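Local atomic coordinates of capsule biosynthesis protein CapD proenzyme (Bacillus anthracis, PDB entry 3G9K), a protein that cleaves the poly-gamma-D-glutamate capsule of Bacillus anthracis and joins it through an amide bond to meso-diaminopimelic acid of the peptidoglycan. Residues L118-G121 against E122-Q125; A265-M268 against S269-E273. All coordinates share one frame; numbering follows the deposited sequence.

Contact 1. Residues L118-G121 against E122-Q125; sequences LPMG and ELLQ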
ATOM      1  N   LEU A 118      18.481  -8.520  12.133  1.00 24.41           N
ATOM      2  CA  LEU A 118      19.386  -9.366  11.373  1.00 25.37           C
ATOM      3  C   LEU A 118      20.178  -8.486  10.376  1.00 25.07           C
ATOM      4  O   LEU A 118      19.750  -7.385  10.044  1.00 24.73           O
ATOM      5  CB  LEU A 118      18.591 -10.448  10.658  1.00 24.93           C
ATOM      6  CG  LEU A 118      17.915 -11.512  11.551  1.00 27.03           C
ATOM      7  CD1 LEU A 118      16.827 -12.338  10.826  1.00 26.96           C
ATOM      8  CD2 LEU A 118      18.993 -12.448  12.087  1.00 30.37           C
ATOM      9  N   PRO A 119      21.365  -8.946   9.938  1.00 26.03           N
ATOM     10  CA  PRO A 119      22.078  -8.202   8.894  1.00 25.36           C
ATOM     11  C   PRO A 119      21.306  -8.153   7.580  1.00 24.34           C
ATOM     12  O   PRO A 119      20.569  -9.088   7.249  1.00 24.64           O
ATOM     13  CB  PRO A 119      23.357  -9.023   8.690  1.00 25.60           C
ATOM     14  CG  PRO A 119      23.042 -10.356   9.219  1.00 27.22           C
ATOM     15  CD  PRO A 119      22.099 -10.148  10.353  1.00 26.20           C
HETATM   16  N   MSE A 120      21.533  -7.064   6.849  1.00 27.83           N
HETATM   17  CA  MSE A 120      20.799  -6.811   5.619  1.00 27.29           C
HETATM   18  C   MSE A 120      20.965  -7.912   4.580  1.00 27.08           C
HETATM   19  O   MSE A 120      19.990  -8.333   3.956  1.00 26.76           O
HETATM   20  CB  MSE A 120      21.208  -5.455   5.046  1.00 27.52           C
HETATM   21  CG  MSE A 120      20.322  -5.002   3.933  1.00 27.90           C
HETATM   22 SE   MSE A 120      18.503  -4.897   4.610  0.50 22.21          SE
HETATM   23  CE  MSE A 120      18.242  -3.027   4.296  1.00 28.61           C
ATOM     24  N   GLY A 121      22.184  -8.396   4.413  1.00 21.25           N
ATOM     25  CA  GLY A 121      22.437  -9.359   3.382  1.00 20.36           C
ATOM     26  C   GLY A 121      21.466 -10.508   3.392  1.00 20.73           C
ATOM     27  O   GLY A 121      20.930 -10.882   2.396  1.00 22.47           O
ATOM     28  N   GLU A 122      21.262 -11.069   4.555  1.00 20.77           N
ATOM     29  CA  GLU A 122      20.346 -12.196   4.741  1.00 21.72           C
ATOM     30  C   GLU A 122      18.918 -11.879   4.295  1.00 21.05           C
ATOM     31  O   GLU A 122      18.227 -12.709   3.710  1.00 22.68           O
ATOM     32  CB  GLU A 122      20.233 -12.592   6.220  1.00 22.48           C
ATOM     33  CG  GLU A 122      21.456 -13.071   6.898  1.00 25.00           C
ATOM     34  CD  GLU A 122      21.216 -13.417   8.379  1.00 25.14           C
ATOM     35  OE1 GLU A 122      20.040 -13.520   8.826  1.00 31.68           O
ATOM     36  OE2 GLU A 122      22.198 -13.597   9.101  1.00 30.18           O
ATOM     37  N   LEU A 123      18.473 -10.684   4.634  1.00 18.54           N
ATOM     38  CA  LEU A 123      17.126 -10.232   4.312  1.00 18.65           C
ATOM     39  C   LEU A 123      16.833 -10.029   2.813  1.00 18.63           C
ATOM     40  O   LEU A 123      15.686 -10.175   2.406  1.00 18.19           O
ATOM     41  CB  LEU A 123      16.866  -8.966   5.087  1.00 18.35           C
ATOM     42  CG  LEU A 123      17.064  -9.044   6.609  1.00 19.85           C
ATOM     43  CD1 LEU A 123      16.770  -7.674   7.249  1.00 17.08           C
ATOM     44  CD2 LEU A 123      16.195 -10.136   7.305  1.00 18.11           C
ATOM     45  N   LEU A 124      17.878  -9.758   1.998  1.00 18.20           N
ATOM     46  CA  LEU A 124      17.724  -9.585   0.555  1.00 19.18           C
ATOM     47  C   LEU A 124      17.736 -10.900  -0.174  1.00 19.75           C
ATOM     48  O   LEU A 124      17.296 -10.975  -1.310  1.00 18.60           O
ATOM     49  CB  LEU A 124      18.835  -8.669   0.002  1.00 19.93           C
ATOM     50  CG  LEU A 124      18.517  -7.168  -0.017  1.00 22.06           C
ATOM     51  CD1 LEU A 124      18.274  -6.648   1.354  1.00 25.10           C
ATOM     52  CD2 LEU A 124      19.659  -6.366  -0.693  1.00 22.96           C
ATOM     53  N   GLN A 125      18.244 -11.953   0.479  1.00 20.95           N
ATOM     54  CA  GLN A 125      18.482 -13.201  -0.214  1.00 20.72           C
ATOM     55  C   GLN A 125      17.217 -13.870  -0.753  1.00 20.38           C
ATOM     56  O   GLN A 125      17.233 -14.369  -1.852  1.00 19.88           O
ATOM     57  CB  GLN A 125      19.318 -14.196   0.634  1.00 20.88           C
ATOM     58  CG  GLN A 125      19.902 -15.330  -0.193  1.00 21.11           C
ATOM     59  CD  GLN A 125      20.957 -14.857  -1.170  1.00 19.90           C
ATOM     60  OE1 GLN A 125      21.858 -14.105  -0.810  1.00 22.88           O
ATOM     61  NE2 GLN A 125      20.849 -15.288  -2.384  1.00 19.99           N
TER
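The first turn of helix 120-133, with Pro119 at its N-cap, brings Glu122 back over the two residues that lead into the helix, Leu118 and Pro119. With CG anti to its carbonyl carbon (chi1 -63°) and the chain straight beyond it, Glu122 reaches back past the helix start, and its carboxylate divides between two apolar neighbours. Glu122 OE2 lies 3.4 Å from CG of the Pro119 ring, while Glu122 OE1 approaches the Leu118 CD2 methyl at 3.6 Å, the Leu118 and Glu122 side chains crossing at about a right angle. Leu123 meets the same two residues at other atoms, its CD2 4.1 Å from Leu118 CB and its CG 3.6 Å from Pro119 O. Leu124, one turn on from selenomethionine Met120, packs its CD1 3.7 Å from Met120 CG and equally close to SE, because the Met120 chain is bent at chi2 and chi3. In the backbone, Met120 O accepts the N-H of Leu124 at 3.2 Å and, weakly, that of Leu123; Gly121 O receives Leu124 N at 3.3 Å and Gln125 N only weakly. Such sharing is a mixture of i+3 and i+4 bonding. Around this turn, Asp46 and His112 bind the backbone of Leu118, Met120 and Leu123 pack on helices 44-58 and 104-115, and Leu124 fits between helices 44-58 and 176-188, where Gln186 bonds Gln125 OE1 and Gly121 O.

Contact 2. Residues A265-M268 against S269-E273; sequences ATYM and SKMEE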
ATOM      1  N   ALA A 265     -28.968   3.247  -0.972  1.00 37.37           N
ATOM      2  CA  ALA A 265     -28.936   4.609  -1.492  1.00 36.51           C
ATOM      3  C   ALA A 265     -28.615   5.622  -0.382  1.00 35.37           C
ATOM      4  O   ALA A 265     -27.916   6.606  -0.624  1.00 35.84           O
ATOM      5  CB  ALA A 265     -30.260   4.958  -2.177  1.00 36.34           C
ATOM      6  N   THR A 266     -29.115   5.383   0.831  1.00 34.47           N
ATOM      7  CA  THR A 266     -28.850   6.292   1.948  1.00 34.29           C
ATOM      8  C   THR A 266     -27.396   6.172   2.409  1.00 33.00           C
ATOM      9  O   THR A 266     -26.721   7.169   2.667  1.00 32.86           O
ATOM     10  CB  THR A 266     -29.762   6.006   3.160  1.00 33.87           C
ATOM     11  OG1 THR A 266     -31.124   5.941   2.734  1.00 35.79           O
ATOM     12  CG2 THR A 266     -29.617   7.088   4.232  1.00 34.36           C
ATOM     13  N   TYR A 267     -26.936   4.930   2.532  1.00 32.07           N
ATOM     14  CA  TYR A 267     -25.575   4.662   2.961  1.00 31.23           C
ATOM     15  C   TYR A 267     -24.609   5.309   1.985  1.00 30.80           C
ATOM     16  O   TYR A 267     -23.711   6.039   2.405  1.00 31.29           O
ATOM     17  CB  TYR A 267     -25.306   3.151   3.071  1.00 31.39           C
ATOM     18  CG  TYR A 267     -24.027   2.807   3.845  1.00 31.52           C
ATOM     19  CD1 TYR A 267     -23.937   3.052   5.217  1.00 30.90           C
ATOM     20  CD2 TYR A 267     -22.920   2.222   3.209  1.00 31.72           C
ATOM     21  CE1 TYR A 267     -22.782   2.739   5.941  1.00 31.13           C
ATOM     22  CE2 TYR A 267     -21.744   1.894   3.933  1.00 30.91           C
ATOM     23  CZ  TYR A 267     -21.684   2.168   5.294  1.00 30.92           C
ATOM     24  OH  TYR A 267     -20.552   1.859   6.048  1.00 29.76           O
HETATM   25  N   MSE A 268     -24.835   5.067   0.698  1.00 39.10           N
HETATM   26  CA  MSE A 268     -23.948   5.590  -0.344  1.00 38.38           C
HETATM   27  C   MSE A 268     -23.944   7.108  -0.375  1.00 39.02           C
HETATM   28  O   MSE A 268     -22.879   7.729  -0.418  1.00 38.83           O
HETATM   29  CB  MSE A 268     -24.319   5.036  -1.722  1.00 37.85           C
HETATM   30  CG  MSE A 268     -23.991   3.573  -1.906  1.00 35.15           C
HETATM   31 SE   MSE A 268     -24.521   2.868  -3.632  0.50 27.57          SE
HETATM   32  CE  MSE A 268     -23.405   3.935  -4.784  1.00 30.59           C
ATOM     33  N   SER A 269     -25.122   7.660  -0.316  1.00 32.75           N
ATOM     34  CA  SER A 269     -25.221   9.103  -0.373  1.00 33.66           C
ATOM     35  C   SER A 269     -24.539   9.760   0.838  1.00 33.43           C
ATOM     36  O   SER A 269     -23.830  10.744   0.679  1.00 33.74           O
ATOM     37  CB  SER A 269     -26.686   9.546  -0.508  1.00 33.95           C
ATOM     38  OG  SER A 269     -26.752  10.959  -0.555  1.00 37.88           O
ATOM     39  N   LYS A 270     -24.715   9.181   2.007  1.00 33.37           N
ATOM     40  CA  LYS A 270     -24.134   9.720   3.223  1.00 33.69           C
ATOM     41  C   LYS A 270     -22.609   9.575   3.224  1.00 33.10           C
ATOM     42  O   LYS A 270     -21.923  10.307   3.856  1.00 32.02           O
ATOM     43  CB  LYS A 270     -24.751   9.054   4.447  1.00 34.29           C
ATOM     44  CG  LYS A 270     -26.102   9.633   4.885  1.00 35.19           C
ATOM     45  CD  LYS A 270     -26.636   8.965   6.119  1.00 35.36           C
ATOM     46  CE  LYS A 270     -27.749   9.764   6.810  1.00 36.82           C
ATOM     47  NZ  LYS A 270     -28.162   9.221   8.111  1.00 35.87           N
HETATM   48  N   MSE A 271     -22.095   8.493   2.576  1.00 39.20           N
HETATM   49  CA  MSE A 271     -20.656   8.273   2.431  1.00 38.68           C
HETATM   50  C   MSE A 271     -20.065   9.260   1.430  1.00 39.26           C
HETATM   51  O   MSE A 271     -18.946   9.755   1.622  1.00 39.02           O
HETATM   52  CB  MSE A 271     -20.346   6.827   2.015  1.00 37.94           C
HETATM   53  CG  MSE A 271     -20.298   5.831   3.171  1.00 36.19           C
HETATM   54 SE   MSE A 271     -18.998   6.331   4.559  0.50 28.18          SE
HETATM   55  CE  MSE A 271     -19.341   4.876   5.789  1.00 32.68           C
ATOM     56  N   GLU A 272     -20.876   9.630   0.402  1.00 33.23           N
ATOM     57  CA  GLU A 272     -20.401  10.555  -0.582  1.00 33.67           C
ATOM     58  C   GLU A 272     -20.208  11.875   0.074  1.00 34.38           C
ATOM     59  O   GLU A 272     -19.326  12.597  -0.253  1.00 34.40           O
ATOM     60  CB  GLU A 272     -21.405  10.731  -1.699  1.00 33.93           C
ATOM     61  CG  GLU A 272     -20.935  11.577  -2.854  1.00 33.85           C
ATOM     62  CD  GLU A 272     -21.063  13.081  -2.643  1.00 35.91           C
ATOM     63  OE1 GLU A 272     -21.959  13.508  -1.932  1.00 35.17           O
ATOM     64  OE2 GLU A 272     -20.250  13.817  -3.195  1.00 34.34           O
ATOM     65  N   GLU A 273     -21.087  12.187   0.989  1.00 35.16           N
ATOM     66  CA  GLU A 273     -21.041  13.476   1.658  1.00 36.15           C
ATOM     67  C   GLU A 273     -19.793  13.559   2.538  1.00 35.13           C
ATOM     68  O   GLU A 273     -19.041  14.522   2.445  1.00 34.32           O
ATOM     69  CB  GLU A 273     -22.328  13.703   2.469  1.00 36.38           C
ATOM     70  CG  GLU A 273     -23.601  13.787   1.604  1.00 38.89           C
ATOM     71  CD  GLU A 273     -24.894  13.571   2.407  1.00 39.65           C
ATOM     72  OE1 GLU A 273     -24.958  14.019   3.573  1.00 43.90           O
ATOM     73  OE2 GLU A 273     -25.850  12.961   1.871  1.00 46.34           O
TER
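Four successive i to i+4 bonds join Ala265-Met268 to Ser269-Glu273 in regular alpha-helical geometry. Ser269 N donates to Ala265 O at 3.0 Å, and Lys270 N to Thr266 O, Met271 N to Tyr267 O and Glu272 N to Met268 O each span 2.9 Å. On one side of the helix Tyr267 and selenomethionine Met271 extend alongside each other in a common direction. The Met271 chain bends at chi2 (-57°) to pass over one ring face. Its CG sits above that face toward the rim, SE lies 5.5 Å from the ring centroid and 25° off the normal, and the terminal CE methyl comes down on the phenol end, 3.6 Å from Tyr267 CZ and 3.3 Å from Tyr267 OH. That hydroxyl is hydrogen-bonded to Asp91 of the other capD chain, which would help to fix the ring beneath the selenium. Next to this pair, Thr266 CG2 lies 4.0 Å from Lys270 CD; the extended lysine continues to a salt bridge with Asp260. Ser269 OG, weakly bonded to Glu273 OE2, makes a weak hydrogen bond, and Glu273 OE2 a long, weak ion pair, with Lys133 of the other chain, where Met268 packs on Phe109 and Glu272 on Phe111. Tyr267 and Met271 thus form an intrahelical Met-aromatic contact at i and i+4, in the N-terminal piece of a gamma-glutamyltransferase-family precursor that yields two chains.

Following the chain from the N terminus, helix 104-115 ends shortly before contact 1, which opens helix 120-133. The chain then runs through several further helices and the hairpin of strands 219-228 and 231-235 before helix 242-254 and a nine-residue loop lead to contact 2, near the start of helix 264-284. The contacts stand in series; neither nests in nor crosses the other, and each spans a local helical turn without closing a long loop. They lie on opposite sides of the chain's centre, and the centres of contact 1 and contact 2 are about 48 Å apart. Residues of contact 1 pack on other helices of this chain, whereas those of contact 2 also meet the other capD chain.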